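Local coordinates for 450aa long hypothetical fmu protein (Pyrococcus horikoshii, PDB 2YXL) that is probably an S-adenosylmethionine-dependent RNA cytosine-5 methyltransferase of the RsmB/NOP family, acting on rRNA or tRNA, at residues I10-I15 with R111-D116; Q105-L110 with K136-K141. One frame throughout, in Å; residues are numbered along the deposited sequence.

Contact 1: residues I10-I15 with R111-D116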
ATOM      1  N   ILE A  10     -25.198  -8.804  10.120  1.00 40.70           N
ATOM      2  CA  ILE A  10     -23.911  -8.757  10.814  1.00 39.99           C
ATOM      3  C   ILE A  10     -24.126  -8.974  12.316  1.00 39.49           C
ATOM      4  O   ILE A  10     -24.898  -8.245  12.941  1.00 39.53           O
ATOM      5  CB  ILE A  10     -23.153  -7.415  10.555  1.00 40.07           C
ATOM      6  CG1 ILE A  10     -23.083  -7.109   9.054  1.00 39.96           C
ATOM      7  CG2 ILE A  10     -21.741  -7.456  11.155  1.00 39.80           C
ATOM      8  CD1 ILE A  10     -22.607  -5.706   8.717  1.00 39.91           C
ATOM      9  N   PRO A  11     -23.453  -9.992  12.893  1.00 38.97           N
ATOM     10  CA  PRO A  11     -23.503 -10.270  14.333  1.00 38.53           C
ATOM     11  C   PRO A  11     -22.805  -9.177  15.164  1.00 38.06           C
ATOM     12  O   PRO A  11     -22.013  -8.411  14.613  1.00 37.95           O
ATOM     13  CB  PRO A  11     -22.755 -11.603  14.455  1.00 38.48           C
ATOM     14  CG  PRO A  11     -21.842 -11.629  13.285  1.00 38.73           C
ATOM     15  CD  PRO A  11     -22.600 -10.962  12.180  1.00 38.96           C
ATOM     16  N   PRO A  12     -23.097  -9.106  16.482  1.00 37.68           N
ATOM     17  CA  PRO A  12     -22.533  -8.066  17.356  1.00 37.31           C
ATOM     18  C   PRO A  12     -21.009  -7.965  17.312  1.00 37.00           C
ATOM     19  O   PRO A  12     -20.471  -6.855  17.256  1.00 37.03           O
ATOM     20  CB  PRO A  12     -22.998  -8.492  18.754  1.00 37.32           C
ATOM     21  CG  PRO A  12     -24.233  -9.273  18.512  1.00 37.40           C
ATOM     22  CD  PRO A  12     -23.995 -10.010  17.229  1.00 37.51           C
ATOM     23  N   LYS A  13     -20.323  -9.109  17.323  1.00 36.62           N
ATOM     24  CA  LYS A  13     -18.860  -9.134  17.247  1.00 36.33           C
ATOM     25  C   LYS A  13     -18.353  -8.599  15.907  1.00 36.17           C
ATOM     26  O   LYS A  13     -17.255  -8.047  15.827  1.00 36.14           O
ATOM     27  CB  LYS A  13     -18.303 -10.539  17.526  1.00 36.31           C
ATOM     28  CG  LYS A  13     -18.578 -11.586  16.448  1.00 36.24           C
ATOM     29  CD  LYS A  13     -17.851 -12.886  16.751  1.00 36.29           C
ATOM     30  CE  LYS A  13     -18.144 -13.949  15.703  1.00 36.52           C
ATOM     31  NZ  LYS A  13     -17.678 -15.302  16.131  1.00 36.42           N
ATOM     32  N   GLY A  14     -19.169  -8.768  14.867  1.00 35.95           N
ATOM     33  CA  GLY A  14     -18.862  -8.263  13.533  1.00 35.57           C
ATOM     34  C   GLY A  14     -18.968  -6.753  13.462  1.00 35.34           C
ATOM     35  O   GLY A  14     -18.156  -6.101  12.804  1.00 35.15           O
ATOM     36  N   ILE A  15     -19.975  -6.203  14.142  1.00 35.06           N
ATOM     37  CA  ILE A  15     -20.182  -4.755  14.210  1.00 34.78           C
ATOM     38  C   ILE A  15     -19.025  -4.080  14.941  1.00 34.70           C
ATOM     39  O   ILE A  15     -18.523  -3.052  14.498  1.00 34.78           O
ATOM     40  CB  ILE A  15     -21.545  -4.395  14.872  1.00 34.74           C
ATOM     41  CG1 ILE A  15     -22.716  -4.754  13.942  1.00 34.69           C
ATOM     42  CG2 ILE A  15     -21.600  -2.916  15.281  1.00 34.47           C
ATOM     43  CD1 ILE A  15     -22.781  -3.963  12.629  1.00 34.32           C
ATOM     44  N   ARG A 111     -27.539   0.007  16.397  1.00 36.41           N
ATOM     45  CA  ARG A 111     -28.167   0.875  17.391  1.00 36.69           C
ATOM     46  C   ARG A 111     -27.721   0.562  18.818  1.00 36.41           C
ATOM     47  O   ARG A 111     -27.424   1.475  19.587  1.00 36.65           O
ATOM     48  CB  ARG A 111     -29.696   0.836  17.275  1.00 36.59           C
ATOM     49  CG  ARG A 111     -30.407   1.757  18.258  1.00 37.27           C
ATOM     50  CD  ARG A 111     -31.882   1.980  17.915  1.00 37.60           C
ATOM     51  NE  ARG A 111     -32.075   2.952  16.836  1.00 39.84           N
ATOM     52  CZ  ARG A 111     -31.863   4.267  16.938  1.00 40.55           C
ATOM     53  NH1 ARG A 111     -31.426   4.808  18.071  1.00 40.51           N
ATOM     54  NH2 ARG A 111     -32.080   5.050  15.889  1.00 41.19           N
ATOM     55  N   TRP A 112     -27.658  -0.722  19.161  1.00 36.08           N
ATOM     56  CA  TRP A 112     -27.403  -1.122  20.541  1.00 35.86           C
ATOM     57  C   TRP A 112     -25.969  -1.563  20.820  1.00 35.97           C
ATOM     58  O   TRP A 112     -25.383  -1.147  21.818  1.00 36.23           O
ATOM     59  CB  TRP A 112     -28.409  -2.185  20.993  1.00 35.52           C
ATOM     60  CG  TRP A 112     -29.819  -1.684  20.930  1.00 35.12           C
ATOM     61  CD1 TRP A 112     -30.755  -1.985  19.983  1.00 34.56           C
ATOM     62  CD2 TRP A 112     -30.442  -0.762  21.833  1.00 34.64           C
ATOM     63  NE1 TRP A 112     -31.927  -1.318  20.246  1.00 34.55           N
ATOM     64  CE2 TRP A 112     -31.761  -0.560  21.376  1.00 34.52           C
ATOM     65  CE3 TRP A 112     -30.015  -0.091  22.988  1.00 34.55           C
ATOM     66  CZ2 TRP A 112     -32.661   0.286  22.032  1.00 34.75           C
ATOM     67  CZ3 TRP A 112     -30.909   0.748  23.640  1.00 34.50           C
ATOM     68  CH2 TRP A 112     -32.217   0.928  23.161  1.00 34.75           C
ATOM     69  N   LYS A 113     -25.400  -2.385  19.945  1.00 36.03           N
ATOM     70  CA  LYS A 113     -24.073  -2.953  20.204  1.00 36.06           C
ATOM     71  C   LYS A 113     -22.931  -2.006  19.824  1.00 35.95           C
ATOM     72  O   LYS A 113     -21.893  -1.997  20.485  1.00 36.01           O
ATOM     73  CB  LYS A 113     -23.902  -4.321  19.525  1.00 36.03           C
ATOM     74  CG  LYS A 113     -25.133  -5.231  19.569  1.00 36.34           C
ATOM     75  CD  LYS A 113     -25.613  -5.548  20.991  1.00 36.95           C
ATOM     76  CE  LYS A 113     -24.979  -6.813  21.552  1.00 37.07           C
ATOM     77  NZ  LYS A 113     -25.557  -7.148  22.884  1.00 36.91           N
ATOM     78  N   ALA A 114     -23.125  -1.218  18.765  1.00 35.80           N
ATOM     79  CA  ALA A 114     -22.132  -0.226  18.335  1.00 35.66           C
ATOM     80  C   ALA A 114     -22.064   0.950  19.303  1.00 35.53           C
ATOM     81  O   ALA A 114     -20.975   1.404  19.662  1.00 35.60           O
ATOM     82  CB  ALA A 114     -22.433   0.267  16.926  1.00 35.61           C
ATOM     83  N   SER A 115     -23.234   1.437  19.715  1.00 35.42           N
ATOM     84  CA  SER A 115     -23.334   2.510  20.699  1.00 35.36           C
ATOM     85  C   SER A 115     -22.627   2.129  21.988  1.00 35.14           C
ATOM     86  O   SER A 115     -21.883   2.930  22.554  1.00 35.20           O
ATOM     87  CB  SER A 115     -24.797   2.828  20.998  1.00 35.41           C
ATOM     88  OG  SER A 115     -25.431   3.410  19.875  1.00 36.22           O
ATOM     89  N   ASP A 116     -22.861   0.898  22.436  1.00 34.85           N
ATOM     90  CA  ASP A 116     -22.281   0.398  23.674  1.00 34.72           C
ATOM     91  C   ASP A 116     -20.773   0.223  23.557  1.00 34.32           C
ATOM     92  O   ASP A 116     -20.032   0.556  24.487  1.00 34.41           O
ATOM     93  CB  ASP A 116     -22.932  -0.926  24.075  1.00 34.89           C
ATOM     94  CG  ASP A 116     -22.657  -1.301  25.518  1.00 35.84           C
ATOM     95  OD1 ASP A 116     -22.547  -0.390  26.373  1.00 37.07           O
ATOM     96  OD2 ASP A 116     -22.562  -2.512  25.802  1.00 37.10           O
TER

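Contact 2: residues Q105-L110 with K136-K141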
ATOM      1  N   GLN A 105     -31.905  -6.838  11.899  1.00 34.98           N
ATOM      2  CA  GLN A 105     -31.014  -7.250  12.984  1.00 35.06           C
ATOM      3  C   GLN A 105     -29.704  -6.457  12.978  1.00 35.16           C
ATOM      4  O   GLN A 105     -29.220  -6.042  14.036  1.00 35.16           O
ATOM      5  CB  GLN A 105     -30.737  -8.757  12.922  1.00 35.01           C
ATOM      6  CG  GLN A 105     -30.052  -9.327  14.169  1.00 34.98           C
ATOM      7  CD  GLN A 105     -30.888  -9.179  15.434  1.00 35.07           C
ATOM      8  OE1 GLN A 105     -32.094  -9.436  15.435  1.00 35.14           O
ATOM      9  NE2 GLN A 105     -30.244  -8.768  16.523  1.00 34.74           N
ATOM     10  N   THR A 106     -29.147  -6.245  11.786  1.00 35.20           N
ATOM     11  CA  THR A 106     -27.919  -5.471  11.618  1.00 35.29           C
ATOM     12  C   THR A 106     -28.104  -4.023  12.067  1.00 35.38           C
ATOM     13  O   THR A 106     -27.245  -3.476  12.765  1.00 35.44           O
ATOM     14  CB  THR A 106     -27.414  -5.519  10.156  1.00 35.28           C
ATOM     15  OG1 THR A 106     -27.181  -6.880   9.787  1.00 35.40           O
ATOM     16  CG2 THR A 106     -26.114  -4.738   9.992  1.00 35.15           C
ATOM     17  N   ILE A 107     -29.227  -3.415  11.683  1.00 35.46           N
ATOM     18  CA  ILE A 107     -29.524  -2.034  12.083  1.00 35.45           C
ATOM     19  C   ILE A 107     -29.783  -1.964  13.593  1.00 35.49           C
ATOM     20  O   ILE A 107     -29.475  -0.960  14.232  1.00 35.53           O
ATOM     21  CB  ILE A 107     -30.665  -1.360  11.220  1.00 35.37           C
ATOM     22  CG1 ILE A 107     -31.912  -1.022  12.040  1.00 35.28           C
ATOM     23  CG2 ILE A 107     -30.998  -2.172   9.967  1.00 35.44           C
ATOM     24  CD1 ILE A 107     -31.983   0.435  12.442  1.00 35.28           C
ATOM     25  N   LYS A 108     -30.324  -3.048  14.148  1.00 35.61           N
ATOM     26  CA  LYS A 108     -30.513  -3.186  15.592  1.00 35.74           C
ATOM     27  C   LYS A 108     -29.166  -3.278  16.312  1.00 35.77           C
ATOM     28  O   LYS A 108     -28.970  -2.650  17.353  1.00 35.80           O
ATOM     29  CB  LYS A 108     -31.371  -4.419  15.903  1.00 35.83           C
ATOM     30  CG  LYS A 108     -31.653  -4.647  17.388  1.00 36.02           C
ATOM     31  CD  LYS A 108     -32.069  -6.085  17.673  1.00 36.36           C
ATOM     32  CE  LYS A 108     -33.535  -6.336  17.352  1.00 36.54           C
ATOM     33  NZ  LYS A 108     -34.428  -5.650  18.323  1.00 37.19           N
ATOM     34  N   ASN A 109     -28.249  -4.063  15.751  1.00 35.86           N
ATOM     35  CA  ASN A 109     -26.906  -4.212  16.311  1.00 35.97           C
ATOM     36  C   ASN A 109     -26.091  -2.919  16.216  1.00 36.09           C
ATOM     37  O   ASN A 109     -25.291  -2.614  17.102  1.00 36.07           O
ATOM     38  CB  ASN A 109     -26.164  -5.380  15.650  1.00 35.99           C
ATOM     39  CG  ASN A 109     -26.711  -6.752  16.062  1.00 35.98           C
ATOM     40  OD1 ASN A 109     -26.392  -7.768  15.441  1.00 36.12           O
ATOM     41  ND2 ASN A 109     -27.526  -6.785  17.110  1.00 35.57           N
ATOM     42  N   LEU A 110     -26.306  -2.161  15.140  1.00 36.14           N
ATOM     43  CA  LEU A 110     -25.730  -0.824  15.009  1.00 36.23           C
ATOM     44  C   LEU A 110     -26.248   0.110  16.096  1.00 36.31           C
ATOM     45  O   LEU A 110     -25.489   0.906  16.646  1.00 36.41           O
ATOM     46  CB  LEU A 110     -26.035  -0.225  13.636  1.00 36.12           C
ATOM     47  CG  LEU A 110     -25.126  -0.586  12.466  1.00 35.96           C
ATOM     48  CD1 LEU A 110     -25.757  -0.121  11.167  1.00 35.74           C
ATOM     49  CD2 LEU A 110     -23.735   0.020  12.644  1.00 35.66           C
ATOM     50  N   LYS A 136     -31.289   9.680  11.645  1.00 41.99           N
ATOM     51  CA  LYS A 136     -30.931  10.674  10.627  1.00 42.67           C
ATOM     52  C   LYS A 136     -30.127  10.042   9.489  1.00 42.96           C
ATOM     53  O   LYS A 136     -30.355  10.344   8.315  1.00 42.91           O
ATOM     54  CB  LYS A 136     -30.139  11.831  11.249  1.00 42.71           C
ATOM     55  CG  LYS A 136     -30.971  12.833  12.054  1.00 43.53           C
ATOM     56  CD  LYS A 136     -31.405  14.037  11.208  1.00 44.47           C
ATOM     57  CE  LYS A 136     -32.839  13.908  10.686  1.00 44.71           C
ATOM     58  NZ  LYS A 136     -33.857  14.156  11.751  1.00 44.69           N
ATOM     59  N   ILE A 137     -29.198   9.161   9.855  1.00 43.49           N
ATOM     60  CA  ILE A 137     -28.357   8.440   8.901  1.00 43.98           C
ATOM     61  C   ILE A 137     -29.188   7.503   8.017  1.00 44.64           C
ATOM     62  O   ILE A 137     -29.007   7.470   6.798  1.00 44.74           O
ATOM     63  CB  ILE A 137     -27.218   7.670   9.628  1.00 43.78           C
ATOM     64  CG1 ILE A 137     -26.204   8.664  10.210  1.00 43.78           C
ATOM     65  CG2 ILE A 137     -26.528   6.678   8.691  1.00 43.43           C
ATOM     66  CD1 ILE A 137     -25.267   8.078  11.253  1.00 43.20           C
ATOM     67  N   PHE A 138     -30.108   6.761   8.626  1.00 45.42           N
ATOM     68  CA  PHE A 138     -30.949   5.825   7.880  1.00 46.27           C
ATOM     69  C   PHE A 138     -32.034   6.501   7.034  1.00 46.75           C
ATOM     70  O   PHE A 138     -32.604   5.879   6.141  1.00 46.72           O
ATOM     71  CB  PHE A 138     -31.534   4.752   8.804  1.00 46.29           C
ATOM     72  CG  PHE A 138     -30.558   3.663   9.143  1.00 46.57           C
ATOM     73  CD1 PHE A 138     -29.857   3.689  10.341  1.00 46.46           C
ATOM     74  CD2 PHE A 138     -30.322   2.620   8.250  1.00 46.86           C
ATOM     75  CE1 PHE A 138     -28.940   2.690  10.656  1.00 46.42           C
ATOM     76  CE2 PHE A 138     -29.406   1.614   8.556  1.00 47.04           C
ATOM     77  CZ  PHE A 138     -28.712   1.654   9.765  1.00 46.56           C
ATOM     78  N   GLU A 139     -32.294   7.776   7.315  1.00 47.58           N
ATOM     79  CA  GLU A 139     -33.281   8.557   6.571  1.00 48.41           C
ATOM     80  C   GLU A 139     -32.645   9.542   5.587  1.00 49.01           C
ATOM     81  O   GLU A 139     -33.358  10.268   4.889  1.00 49.10           O
ATOM     82  CB  GLU A 139     -34.192   9.318   7.535  1.00 48.40           C
ATOM     83  CG  GLU A 139     -35.183   8.448   8.296  1.00 48.68           C
ATOM     84  CD  GLU A 139     -35.786   9.165   9.491  1.00 49.13           C
ATOM     85  OE1 GLU A 139     -35.136  10.091  10.025  1.00 49.57           O
ATOM     86  OE2 GLU A 139     -36.907   8.799   9.904  1.00 49.36           O
ATOM     87  N   TYR A 140     -31.314   9.565   5.532  1.00 49.74           N
ATOM     88  CA  TYR A 140     -30.590  10.515   4.687  1.00 50.50           C
ATOM     89  C   TYR A 140     -30.812  10.267   3.196  1.00 51.29           C
ATOM     90  O   TYR A 140     -30.601   9.155   2.705  1.00 51.29           O
ATOM     91  CB  TYR A 140     -29.088  10.504   5.007  1.00 50.31           C
ATOM     92  CG  TYR A 140     -28.246  11.271   4.010  1.00 49.93           C
ATOM     93  CD1 TYR A 140     -28.173  12.663   4.053  1.00 49.57           C
ATOM     94  CD2 TYR A 140     -27.530  10.605   3.018  1.00 49.92           C
ATOM     95  CE1 TYR A 140     -27.406  13.372   3.134  1.00 49.59           C
ATOM     96  CE2 TYR A 140     -26.760  11.304   2.093  1.00 49.99           C
ATOM     97  CZ  TYR A 140     -26.703  12.685   2.158  1.00 49.95           C
ATOM     98  OH  TYR A 140     -25.941  13.375   1.244  1.00 50.03           O
ATOM     99  N   LYS A 141     -31.225  11.317   2.489  1.00 52.30           N
ATOM    100  CA  LYS A 141     -31.402  11.264   1.036  1.00 53.38           C
ATOM    101  C   LYS A 141     -30.150  11.728   0.277  1.00 54.02           C
ATOM    102  O   LYS A 141     -29.801  12.911   0.316  1.00 54.08           O
ATOM    103  CB  LYS A 141     -32.663  12.032   0.580  1.00 53.51           C
ATOM    104  CG  LYS A 141     -33.145  13.167   1.503  1.00 53.89           C
ATOM    105  CD  LYS A 141     -32.423  14.491   1.243  1.00 54.44           C
ATOM    106  CE  LYS A 141     -33.068  15.644   2.009  1.00 54.22           C
ATOM    107  NZ  LYS A 141     -32.772  15.608   3.473  1.00 54.28           N
TER

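Contact 1: residues I10-I15 with R111-D116
In the helical N-terminal part of the protein, P12 and I15 bring the start of helix 12-24 against K113 and A114 in the middle of helix 104-121. The contact is apolar and small, burying 162 Å² over both sides. The backbones come close: the CA atoms of P12 and K113 are 6.1 Å apart. Those of I15 and A114 are 6.4 Å apart, and the alanine puts only a methyl there.

Two pairs carry the contact. I15 reaches A114 with its branch methyl, and I15 CG2 lies 3.7 Å from A114 CB. That methyl is anti to the backbone N. CG1 of I15 stands beside the backbone N, anti to the carbonyl carbon (chi1 -71°), which leaves CG2 to meet A114. The K113 chain runs alongside the P12 ring. Bends at chi2 (-59°) and chi3 (-91°) curl the lysine chain back, bringing both CG and CE against the proline. K113 CE is 3.8 Å from P12 CB, and K113 CG touches the same ring carbon.

Each helix also has its own bonds here. P11 is the N-cap of helix 12-24, and I15 N bonds to P11 O at 3.0 Å. P12, in the first turn, has no N-H to offer and costs the helix no bond there. In helix 104-121, S115 OG bonds back to R111 O at 2.8 Å, tilted out of the carbonyl plane. R111 faces helix 124-138, with a salt bridge to D135 and a cation-pi contact with W131.

The touching atoms are all carbons. The lysine contributes its aliphatic stem rather than its charge, so this contact depends on shape and apolar burial.

Contact 2: residues Q105-L110 with K136-K141
F138, in the last turn of helix 124-138, reaches across to I107 and L110 on helix 104-121. The CA atoms of I107 and F138 are 9.0 Å apart, and the phenyl ring spans the gap. The contact buries 127 Å² over both sides, about half of it from the phenylalanine.

The ring meets its partners in two ways. I107 CD1 sits over one face, 4.2 Å from F138 CE1 and displaced toward the rim. L110 CD1 instead comes in at the edge, near the ring plane, 3.7 Å from F138 CZ. The same CZ lies 3.9 Å from I107 CB. The far end of the ring therefore meets two residues about one helical turn apart.

F138 has CG beside its backbone N and anti to the carbonyl carbon (chi1 -79°), which sends the ring out toward helix 104-121. L110 has the same first torsion class. One of its methyls then extends anti to CA (chi2 169°), and this is the CD1 that arrives at the ring edge. I107 is modelled off the staggered values (chi1 115°), and the position of its CD1 over the ring is probably less certain than that of CB.

Around the contact, F138 also packs on A97 of helix 84-99 and, like I107, on P102 in the loop before helix 104-121. I137, next to F138 in the chain, lies against L90 and A97 of helix 84-99 and I74 of helix 47-75. Just past the helix end, Y140 packs on V70 and I74 and bonds through its hydroxyl to E73, so the end of helix 124-138 is set against three other helices.

Contacts 1 and 2 share helix 104-121, on consecutive segments, and their centres are 12 Å apart. Helix 12-24 packs on this helix in contact 1, and the end of helix 124-138 in contact 2. L110 joins them, since it touches both I15 and F138. Polar bonds add to this: I10 N probably bonds to T106 OG1 at 2.8 Å, and A114 N probably to N109 O at 3.1 Å, within helix 104-121. Both contacts belong to the helical N-terminal region. The centres of contacts 1 and 2 lie about 29 and 32 Å from the centre of the chain, away from the sinefungin pocket and the predicted nucleophile C390.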